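Local atomic coordinates of ATP:cob(I)alamin adenosyltransferase, putative (Burkholderia thailandensis, PDB entry 2ZHZ), a protein that probably catalyses the transfer of the adenosyl group of ATP to reduced cobalamin, giving adenosylcobalamin and triphosphate, and works as a homotrimer of helix bundles. Residues A34-V39 and G74-P79; G47-E52 and A119-C124; S63-D68 and A90-W95; A97-Q102 and F160-V165. One frame throughout, in Å; residues are numbered along the deposited sequence.

Contact 1 of 4, residues A34-V39 and G74-P79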
# COMPACT_ATOMS: atom_id res chain seq x y z
N ALA B 34 -2.19 5.32 -13.10
CA ALA B 34 -2.05 5.40 -11.65
C ALA B 34 -3.32 4.92 -10.96
O ALA B 34 -3.26 4.18 -9.98
CB ALA B 34 -1.74 6.84 -11.23
N ALA B 35 -4.48 5.33 -11.47
CA ALA B 35 -5.75 4.92 -10.87
C ALA B 35 -5.92 3.41 -11.03
O ALA B 35 -6.31 2.72 -10.09
CB ALA B 35 -6.91 5.66 -11.53
N ILE B 36 -5.63 2.89 -12.22
CA ILE B 36 -5.74 1.45 -12.46
C ILE B 36 -4.84 0.73 -11.45
O ILE B 36 -5.21 -0.30 -10.89
CB ILE B 36 -5.28 1.07 -13.88
CG1 ILE B 36 -6.29 1.57 -14.91
CG2 ILE B 36 -5.08 -0.43 -13.99
CD1 ILE B 36 -5.77 1.57 -16.34
N GLY B 37 -3.65 1.29 -11.23
CA GLY B 37 -2.71 0.69 -10.30
C GLY B 37 -3.20 0.63 -8.86
O GLY B 37 -3.08 -0.40 -8.20
N ASP B 38 -3.74 1.74 -8.38
CA ASP B 38 -4.24 1.80 -7.01
C ASP B 38 -5.41 0.84 -6.81
O ASP B 38 -5.57 0.26 -5.74
CB ASP B 38 -4.67 3.21 -6.64
CG ASP B 38 -3.50 4.14 -6.40
OD1 ASP B 38 -2.38 3.65 -6.10
OD2 ASP B 38 -3.69 5.37 -6.49
N VAL B 39 -6.24 0.68 -7.84
CA VAL B 39 -7.37 -0.25 -7.75
C VAL B 39 -6.83 -1.67 -7.64
O VAL B 39 -7.34 -2.48 -6.86
CB VAL B 39 -8.30 -0.12 -8.98
CG1 VAL B 39 -9.34 -1.25 -8.99
CG2 VAL B 39 -9.00 1.23 -8.95
N GLY B 74 -11.03 -2.70 -15.28
CA GLY B 74 -11.23 -2.91 -16.70
C GLY B 74 -11.89 -1.70 -17.32
O GLY B 74 -11.60 -1.34 -18.46
N GLU B 75 -12.79 -1.07 -16.58
CA GLU B 75 -13.48 0.12 -17.07
C GLU B 75 -12.49 1.27 -17.21
O GLU B 75 -12.59 2.08 -18.13
CB GLU B 75 -14.61 0.53 -16.12
CG GLU B 75 -15.38 1.75 -16.60
CD GLU B 75 -16.59 2.08 -15.74
OE1 GLU B 75 -17.21 1.14 -15.20
OE2 GLU B 75 -16.92 3.27 -15.61
N LEU B 76 -11.53 1.34 -16.29
CA LEU B 76 -10.53 2.39 -16.34
C LEU B 76 -9.55 2.13 -17.48
O LEU B 76 -8.92 3.05 -18.00
CB LEU B 76 -9.77 2.47 -15.01
CG LEU B 76 -10.59 2.85 -13.79
CD1 LEU B 76 -9.72 2.82 -12.54
CD2 LEU B 76 -11.19 4.24 -13.99
N CYS B 77 -9.43 0.86 -17.88
CA CYS B 77 -8.53 0.44 -18.96
C CYS B 77 -9.10 0.71 -20.35
O CYS B 77 -8.36 0.91 -21.31
CB CYS B 77 -8.21 -1.05 -18.85
SG CYS B 77 -7.17 -1.51 -17.46
N ILE B 78 -10.42 0.69 -20.45
CA ILE B 78 -11.09 0.92 -21.72
C ILE B 78 -11.91 2.20 -21.65
O ILE B 78 -13.07 2.18 -21.26
CB ILE B 78 -12.01 -0.25 -22.08
CG1 ILE B 78 -11.20 -1.55 -22.11
CG2 ILE B 78 -12.68 0.00 -23.43
CD1 ILE B 78 -12.02 -2.79 -22.38
N PRO B 79 -11.30 3.34 -22.02
CA PRO B 79 -11.98 4.64 -21.99
C PRO B 79 -13.36 4.58 -22.64
O PRO B 79 -13.51 4.03 -23.74
CB PRO B 79 -11.02 5.54 -22.75
CG PRO B 79 -9.68 4.97 -22.39
CD PRO B 79 -9.92 3.48 -22.53
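I36 and L76 form the centre of this contact, where CG1 of I36 rests 3.6 Å from CB of L76. One step further out on the same isoleucine, CD1 reaches SG of C77, also at 3.6 Å. CG1 lies beside the backbone N of I36 and anti to its carbonyl carbon (chi1 -71°), which carries this branch across to the last turn of helix 56-77. L76 in turn sends CD1 back to both A35 and V39, 4.1 Å from CB of A35 and 4.0 Å from CG2 of V39. No hydrogen bond crosses; the grip is purely apolar and almost wholly buried.

Polar bonds around this core fix the helix end. The carbonyl O of L76 accepts a hydrogen bond from NH1 of R32, one turn before I36, while both carboxylate oxygens of E75 are held, by the backbone N of A83 and I84 and by ND2 of N145. On the face of helix 31-50 turned elsewhere, D38 makes a salt bridge to R130. The I36 side chain is about 4 Å from a bound ATP, and G37 belongs to its pocket, so this helix pairing backs the nucleotide site of a PduO-type adenosyltransferase bundle.

Contact 2 of 4, residues G47-E52 and A119-C124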
# COMPACT_ATOMS: atom_id res chain seq x y z
N GLY B 47 -7.00 -9.47 -1.16
CA GLY B 47 -6.60 -10.85 -1.33
C GLY B 47 -5.85 -11.34 -0.10
O GLY B 47 -5.94 -12.51 0.28
N VAL B 48 -5.10 -10.44 0.53
CA VAL B 48 -4.35 -10.79 1.73
C VAL B 48 -5.33 -11.02 2.88
O VAL B 48 -5.15 -11.94 3.68
CB VAL B 48 -3.36 -9.67 2.12
CG1 VAL B 48 -2.75 -9.94 3.48
CG2 VAL B 48 -2.27 -9.58 1.06
N LEU B 49 -6.36 -10.19 2.95
CA LEU B 49 -7.38 -10.32 3.98
C LEU B 49 -8.14 -11.64 3.79
O LEU B 49 -8.47 -12.33 4.76
CB LEU B 49 -8.35 -9.15 3.92
CG LEU B 49 -9.60 -9.22 4.82
CD1 LEU B 49 -9.18 -9.48 6.27
CD2 LEU B 49 -10.39 -7.93 4.69
N LEU B 50 -8.41 -11.99 2.53
CA LEU B 50 -9.13 -13.23 2.23
C LEU B 50 -8.32 -14.47 2.61
O LEU B 50 -8.87 -15.57 2.69
CB LEU B 50 -9.50 -13.28 0.75
CG LEU B 50 -10.74 -12.46 0.37
CD1 LEU B 50 -10.81 -12.28 -1.13
CD2 LEU B 50 -12.00 -13.16 0.88
N ALA B 51 -7.02 -14.30 2.84
CA ALA B 51 -6.16 -15.42 3.22
C ALA B 51 -6.24 -15.70 4.73
O ALA B 51 -5.62 -16.64 5.23
CB ALA B 51 -4.72 -15.13 2.80
N GLU B 52 -6.99 -14.87 5.44
CA GLU B 52 -7.17 -15.00 6.88
C GLU B 52 -8.47 -15.74 7.15
O GLU B 52 -9.31 -15.89 6.26
CB GLU B 52 -7.26 -13.62 7.54
CG GLU B 52 -6.00 -12.77 7.47
CD GLU B 52 -4.93 -13.28 8.41
OE1 GLU B 52 -5.22 -13.46 9.61
OE2 GLU B 52 -3.79 -13.49 7.95
N ALA B 119 -7.58 -5.51 11.42
CA ALA B 119 -6.47 -4.61 11.14
C ALA B 119 -6.20 -4.57 9.63
O ALA B 119 -5.97 -3.51 9.05
CB ALA B 119 -5.21 -5.06 11.88
N LEU B 120 -6.23 -5.74 9.01
CA LEU B 120 -6.00 -5.82 7.57
C LEU B 120 -7.13 -5.12 6.82
O LEU B 120 -6.90 -4.46 5.81
CB LEU B 120 -5.88 -7.29 7.13
CG LEU B 120 -4.59 -7.99 7.56
CD1 LEU B 120 -4.67 -9.49 7.26
CD2 LEU B 120 -3.40 -7.35 6.82
N ALA B 121 -8.35 -5.26 7.33
CA ALA B 121 -9.50 -4.62 6.71
C ALA B 121 -9.30 -3.10 6.71
O ALA B 121 -9.69 -2.41 5.77
CB ALA B 121 -10.78 -4.99 7.45
N HIS B 122 -8.68 -2.59 7.77
CA HIS B 122 -8.43 -1.15 7.87
C HIS B 122 -7.36 -0.72 6.87
O HIS B 122 -7.41 0.39 6.35
CB HIS B 122 -8.03 -0.76 9.29
CG HIS B 122 -9.19 -0.53 10.20
ND1 HIS B 122 -10.03 0.56 10.05
CD2 HIS B 122 -9.68 -1.25 11.24
CE1 HIS B 122 -11.00 0.49 10.96
NE2 HIS B 122 -10.80 -0.60 11.69
N VAL B 123 -6.40 -1.60 6.60
CA VAL B 123 -5.38 -1.28 5.61
C VAL B 123 -6.10 -1.23 4.26
O VAL B 123 -5.86 -0.33 3.45
CB VAL B 123 -4.26 -2.35 5.57
CG1 VAL B 123 -3.43 -2.20 4.29
CG2 VAL B 123 -3.35 -2.19 6.80
N CYS B 124 -6.98 -2.19 4.01
CA CYS B 124 -7.74 -2.22 2.76
C CYS B 124 -8.53 -0.92 2.63
O CYS B 124 -8.58 -0.31 1.56
CB CYS B 124 -8.70 -3.41 2.72
SG CYS B 124 -7.89 -5.02 2.56
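L49 lays its forked end over helix 116-141, CD1 lying 4.1 Å from CB of L120 and CD2 4.0 Å from CA of A121. The pair belongs to the helix bundle of the PduO-type adenosyltransferases, here joining the C-terminal end of helix 31-50 to the early turns of helix 116-141. The backbones come close, with the CA atoms of L49 and L120 5.9 Å apart, and the small A121 lets one methyl of the leucine settle against the main chain. CG of L49 stands anti to its backbone N (chi1 172°), which directs the fork along the opposing helix, while CB remains 4.4 Å from SG of C124.

L49 and L120 lie alongside, pointing opposite ways, and L120 continues on to V48 and E52. V48 gives a looser contact, CG1 to CD1 of L120 at 4.3 Å. Further layers close around the pair: L62 of helix 56-77 and L166 of helix 147-169 both pack on L49. L120 also packs on V48 of one neighbouring subunit, while OE2 of E52 makes a salt bridge with R116 of the other, so the contact serves both the bundle core and the trimer interfaces. Bent at chi2 (-73°), the E52 chain lies athwart L120 and brings CG to 3.5 Å from CD1.

Contact 3 of 4, residues S63-D68 and A90-W95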
# COMPACT_ATOMS: atom_id res chain seq x y z
N SER B 63 -15.03 -11.62 -1.59
CA SER B 63 -14.68 -12.33 -2.82
C SER B 63 -15.40 -11.69 -4.00
O SER B 63 -14.82 -11.50 -5.07
CB SER B 63 -15.05 -13.81 -2.71
OG SER B 63 -14.29 -14.45 -1.71
N ALA B 64 -16.67 -11.34 -3.79
CA ALA B 64 -17.46 -10.71 -4.84
C ALA B 64 -16.89 -9.34 -5.17
O ALA B 64 -16.90 -8.91 -6.33
CB ALA B 64 -18.90 -10.57 -4.38
N ILE B 65 -16.39 -8.65 -4.15
CA ILE B 65 -15.82 -7.33 -4.33
C ILE B 65 -14.57 -7.39 -5.22
O ILE B 65 -14.34 -6.47 -6.00
CB ILE B 65 -15.50 -6.68 -2.97
CG1 ILE B 65 -16.82 -6.30 -2.28
CG2 ILE B 65 -14.60 -5.45 -3.14
CD1 ILE B 65 -16.69 -5.92 -0.81
N GLN B 66 -13.79 -8.45 -5.10
CA GLN B 66 -12.59 -8.58 -5.93
C GLN B 66 -12.99 -8.60 -7.41
O GLN B 66 -12.29 -8.06 -8.27
CB GLN B 66 -11.82 -9.87 -5.60
CG GLN B 66 -11.07 -9.83 -4.28
CD GLN B 66 -9.92 -10.82 -4.25
OE1 GLN B 66 -10.12 -12.03 -4.31
NE2 GLN B 66 -8.70 -10.29 -4.17
N HIS B 67 -14.12 -9.24 -7.69
CA HIS B 67 -14.63 -9.32 -9.06
C HIS B 67 -15.06 -7.93 -9.51
O HIS B 67 -14.80 -7.54 -10.64
CB HIS B 67 -15.81 -10.30 -9.12
CG HIS B 67 -15.43 -11.72 -8.84
ND1 HIS B 67 -14.76 -12.50 -9.76
CD2 HIS B 67 -15.60 -12.48 -7.74
CE1 HIS B 67 -14.54 -13.69 -9.23
NE2 HIS B 67 -15.04 -13.71 -8.01
N ASP B 68 -15.71 -7.19 -8.61
CA ASP B 68 -16.15 -5.83 -8.91
C ASP B 68 -14.94 -4.96 -9.24
O ASP B 68 -14.96 -4.16 -10.18
CB ASP B 68 -16.85 -5.19 -7.71
CG ASP B 68 -18.20 -5.81 -7.39
OD1 ASP B 68 -18.71 -6.63 -8.18
OD2 ASP B 68 -18.76 -5.45 -6.33
N ALA B 90 -25.68 -0.61 -5.45
CA ALA B 90 -26.79 -1.06 -4.62
C ALA B 90 -26.33 -2.20 -3.73
O ALA B 90 -26.71 -2.27 -2.56
CB ALA B 90 -27.95 -1.52 -5.50
N ARG B 91 -25.52 -3.10 -4.28
CA ARG B 91 -25.04 -4.23 -3.50
C ARG B 91 -24.15 -3.78 -2.34
O ARG B 91 -24.23 -4.33 -1.24
CB ARG B 91 -24.29 -5.22 -4.39
CG ARG B 91 -23.92 -6.49 -3.64
CD ARG B 91 -23.59 -7.62 -4.59
NE ARG B 91 -22.41 -7.34 -5.40
CZ ARG B 91 -21.79 -8.26 -6.12
NH1 ARG B 91 -22.25 -9.51 -6.14
NH2 ARG B 91 -20.71 -7.94 -6.83
N LEU B 92 -23.31 -2.78 -2.58
CA LEU B 92 -22.45 -2.26 -1.52
C LEU B 92 -23.32 -1.61 -0.46
O LEU B 92 -23.12 -1.83 0.74
CB LEU B 92 -21.46 -1.23 -2.07
CG LEU B 92 -20.35 -1.68 -3.02
CD1 LEU B 92 -19.44 -0.50 -3.29
CD2 LEU B 92 -19.55 -2.83 -2.42
N ASP B 93 -24.29 -0.81 -0.89
CA ASP B 93 -25.20 -0.15 0.04
C ASP B 93 -25.96 -1.18 0.86
O ASP B 93 -26.28 -0.95 2.03
CB ASP B 93 -26.20 0.74 -0.70
CG ASP B 93 -25.58 2.02 -1.23
OD1 ASP B 93 -24.47 2.36 -0.79
OD2 ASP B 93 -26.23 2.69 -2.06
N GLY B 94 -26.25 -2.32 0.24
CA GLY B 94 -26.97 -3.38 0.93
C GLY B 94 -26.12 -4.03 2.00
O GLY B 94 -26.58 -4.27 3.11
N TRP B 95 -24.86 -4.32 1.66
CA TRP B 95 -23.96 -4.93 2.62
C TRP B 95 -23.74 -3.97 3.78
O TRP B 95 -23.64 -4.38 4.94
CB TRP B 95 -22.62 -5.28 1.97
CG TRP B 95 -22.66 -6.52 1.12
CD1 TRP B 95 -23.34 -7.67 1.39
CD2 TRP B 95 -21.94 -6.75 -0.09
NE1 TRP B 95 -23.09 -8.61 0.43
CE2 TRP B 95 -22.23 -8.08 -0.50
CE3 TRP B 95 -21.07 -5.98 -0.87
CZ2 TRP B 95 -21.68 -8.64 -1.65
CZ3 TRP B 95 -20.53 -6.54 -2.02
CH2 TRP B 95 -20.83 -7.87 -2.40
O HOH W 1 -21.30 -4.83 -5.68
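I65 and W95 make the apolar centre, with CG1 of the isoleucine 3.7 Å from CZ3 of the indole. A64 meets the same ring at its edge, near the ring plane, where its CB lies 3.9 Å from CH2. L92 adds a more distant contact through CD2, 4.4 Å from CG1 of I65. Segments 63-68 and 90-95 run nearly antiparallel, at 154°, and their axes come no closer than 12.2 Å, a wide spacing bridged by the long side chains of W95 and R91.

R91 leads outward from this core. Its CG lies over one face of the W95 ring, toward the rim, and a bend at chi3 (64°) turns the guanidinium toward helix 56-77, where CB of A64 sits over one of its faces. D68 approaches at the edge instead: NH2 of R91 forms a salt bridge to OD1 at 2.7 Å and a weak hydrogen bond to OD2 at 3.2 Å, with the two planes 36° apart. A water accepts from NE of R91 at 2.8 Å and donates to OD2 of D68 at 2.7 Å, adding an indirect link beside the direct one. OD2 is also hydrogen-bonded to OH of Y151 on helix 147-169. With these donors around a buried carboxylate, D68 is probably kept ionised, and its charge ties three helices together beside an apolar core.

Contact 4 of 4, residues A97-Q102 and F160-V165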
# COMPACT_ATOMS: atom_id res chain seq x y z
N ALA B 97 -25.89 -1.70 4.97
CA ALA B 97 -27.07 -1.74 5.82
C ALA B 97 -27.10 -3.05 6.59
O ALA B 97 -27.40 -3.08 7.79
CB ALA B 97 -28.34 -1.59 4.98
N HIS B 98 -26.77 -4.14 5.90
CA HIS B 98 -26.76 -5.47 6.51
C HIS B 98 -25.85 -5.56 7.73
O HIS B 98 -26.27 -5.98 8.81
CB HIS B 98 -26.32 -6.51 5.48
CG HIS B 98 -26.17 -7.89 6.04
ND1 HIS B 98 -27.24 -8.72 6.25
CD2 HIS B 98 -25.08 -8.56 6.47
CE1 HIS B 98 -26.82 -9.86 6.79
NE2 HIS B 98 -25.51 -9.78 6.93
N TYR B 99 -24.59 -5.16 7.58
CA TYR B 99 -23.64 -5.23 8.68
C TYR B 99 -23.80 -4.15 9.75
O TYR B 99 -23.65 -4.43 10.94
CB TYR B 99 -22.22 -5.26 8.12
CG TYR B 99 -21.92 -6.56 7.39
CD1 TYR B 99 -21.79 -7.75 8.09
CD2 TYR B 99 -21.85 -6.60 6.00
CE1 TYR B 99 -21.59 -8.97 7.43
CE2 TYR B 99 -21.66 -7.81 5.32
CZ TYR B 99 -21.53 -8.99 6.05
OH TYR B 99 -21.36 -10.19 5.39
N ASN B 100 -24.11 -2.93 9.34
CA ASN B 100 -24.30 -1.84 10.30
C ASN B 100 -25.50 -2.12 11.20
O ASN B 100 -25.51 -1.77 12.38
CB ASN B 100 -24.52 -0.52 9.57
CG ASN B 100 -23.26 0.31 9.47
OD1 ASN B 100 -23.11 1.11 8.54
ND2 ASN B 100 -22.36 0.15 10.43
N GLY B 101 -26.53 -2.76 10.63
CA GLY B 101 -27.72 -3.06 11.41
C GLY B 101 -27.46 -4.03 12.55
O GLY B 101 -28.16 -4.01 13.56
N GLN B 102 -26.44 -4.87 12.39
CA GLN B 102 -26.10 -5.87 13.40
C GLN B 102 -25.04 -5.40 14.40
O GLN B 102 -24.70 -6.12 15.34
CB GLN B 102 -25.63 -7.15 12.71
CG GLN B 102 -26.71 -7.82 11.87
CD GLN B 102 -26.24 -9.06 11.14
OE1 GLN B 102 -27.05 -9.83 10.62
NE2 GLN B 102 -24.92 -9.25 11.08
N PHE B 160 -14.59 -0.32 6.57
CA PHE B 160 -14.56 0.16 7.95
C PHE B 160 -15.54 -0.69 8.75
O PHE B 160 -15.23 -1.19 9.84
CB PHE B 160 -14.99 1.62 8.01
CG PHE B 160 -15.07 2.19 9.40
CD1 PHE B 160 -13.93 2.66 10.05
CD2 PHE B 160 -16.29 2.26 10.07
CE1 PHE B 160 -14.00 3.20 11.33
CE2 PHE B 160 -16.38 2.80 11.35
CZ PHE B 160 -15.23 3.27 11.99
N VAL B 161 -16.74 -0.86 8.20
CA VAL B 161 -17.79 -1.64 8.86
C VAL B 161 -17.38 -3.10 9.04
O VAL B 161 -17.61 -3.69 10.09
CB VAL B 161 -19.11 -1.56 8.07
CG1 VAL B 161 -20.17 -2.45 8.72
CG2 VAL B 161 -19.58 -0.12 8.04
N LEU B 162 -16.77 -3.68 8.01
CA LEU B 162 -16.34 -5.07 8.09
C LEU B 162 -15.24 -5.24 9.12
O LEU B 162 -15.11 -6.31 9.73
CB LEU B 162 -15.89 -5.58 6.72
CG LEU B 162 -17.00 -5.75 5.68
CD1 LEU B 162 -16.39 -6.31 4.41
CD2 LEU B 162 -18.09 -6.70 6.20
N ALA B 163 -14.43 -4.21 9.32
CA ALA B 163 -13.36 -4.29 10.32
C ALA B 163 -14.01 -4.46 11.70
O ALA B 163 -13.56 -5.26 12.51
CB ALA B 163 -12.50 -3.02 10.29
N ARG B 164 -15.09 -3.72 11.95
CA ARG B 164 -15.80 -3.82 13.23
C ARG B 164 -16.42 -5.21 13.34
O ARG B 164 -16.40 -5.83 14.41
CB ARG B 164 -16.89 -2.76 13.33
CG ARG B 164 -16.39 -1.32 13.34
CD ARG B 164 -17.54 -0.35 13.63
NE ARG B 164 -18.11 -0.59 14.95
CZ ARG B 164 -19.35 -0.26 15.31
NH1 ARG B 164 -20.17 0.32 14.44
NH2 ARG B 164 -19.78 -0.53 16.53
N VAL B 165 -16.98 -5.70 12.24
CA VAL B 165 -17.59 -7.02 12.21
C VAL B 165 -16.55 -8.08 12.56
O VAL B 165 -16.83 -9.01 13.31
CB VAL B 165 -18.16 -7.35 10.81
CG1 VAL B 165 -18.55 -8.82 10.73
CG2 VAL B 165 -19.37 -6.47 10.53
O HOH W 2 -20.19 1.16 11.58
O HOH W 3 -23.35 0.66 13.42
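Y99 packs its ring and CB against V161, L162 and V165, fastening the last turns of helix 86-101 to helix 147-169 within the adenosyltransferase helix bundle. The axes of segments 97-101 and 160-165 approach to 9.7 Å and cross at 42°. Packing is tight on this side. CD2 of L162 stands over the centre of one ring face as a CH-pi contact, 3.8 Å from the centroid of Y99 and 13° off the normal, while CD2 of the neighbouring H98 lies over the opposite face, so the ring is sandwiched. CG2 of V165 adds a contact at 3.7 Å to CD1 of Y99. At the root of the side chain, CG1 of V161 lies 3.5 Å from CB of Y99. The far end of the ring is held by D57, whose OD2 is hydrogen-bonded to the Y99 hydroxyl.

The N100 side is looser and hydrated. Its amide is set crosswise to V161, ND2 lying 3.7 Å from CG2, but polar links to helix 147-169 run through water. R164 has direct partners elsewhere, its NE in a salt bridge with D174 and NH2 hydrogen-bonded to the carbonyl O of P104. One water makes long, weak bonds to O of N100 and NH1 of R164. The firmer bridge is another water that accepts from ND2 of N100 at 2.7 Å and from NH1 of R164 at 3.0 Å.

Overall arrangement
The four contacts join all five long helices of the bundle. Contacts 1 and 2 share helix 31-50, lie on opposite sides of the chain's centre and have centres 22 Å apart; contact 1 lies by the ATP site, and contacts 1, 2 and 3 all touch another subunit, contacts 2 and 3 touching both. Helix 56-77 serves contacts 1 and 3, and helix 86-101 serves contacts 3 and 4, whose centres are 13 Å apart. Contact 2 touches contact 3 through L50 and Q66, and contact 4 through H122 and A163. Along the chain, contact 3 falls between the two segments of contact 2, whereas contacts 2 and 4 alternate. This interleaving knits sequence-distant helices into one compact subunit.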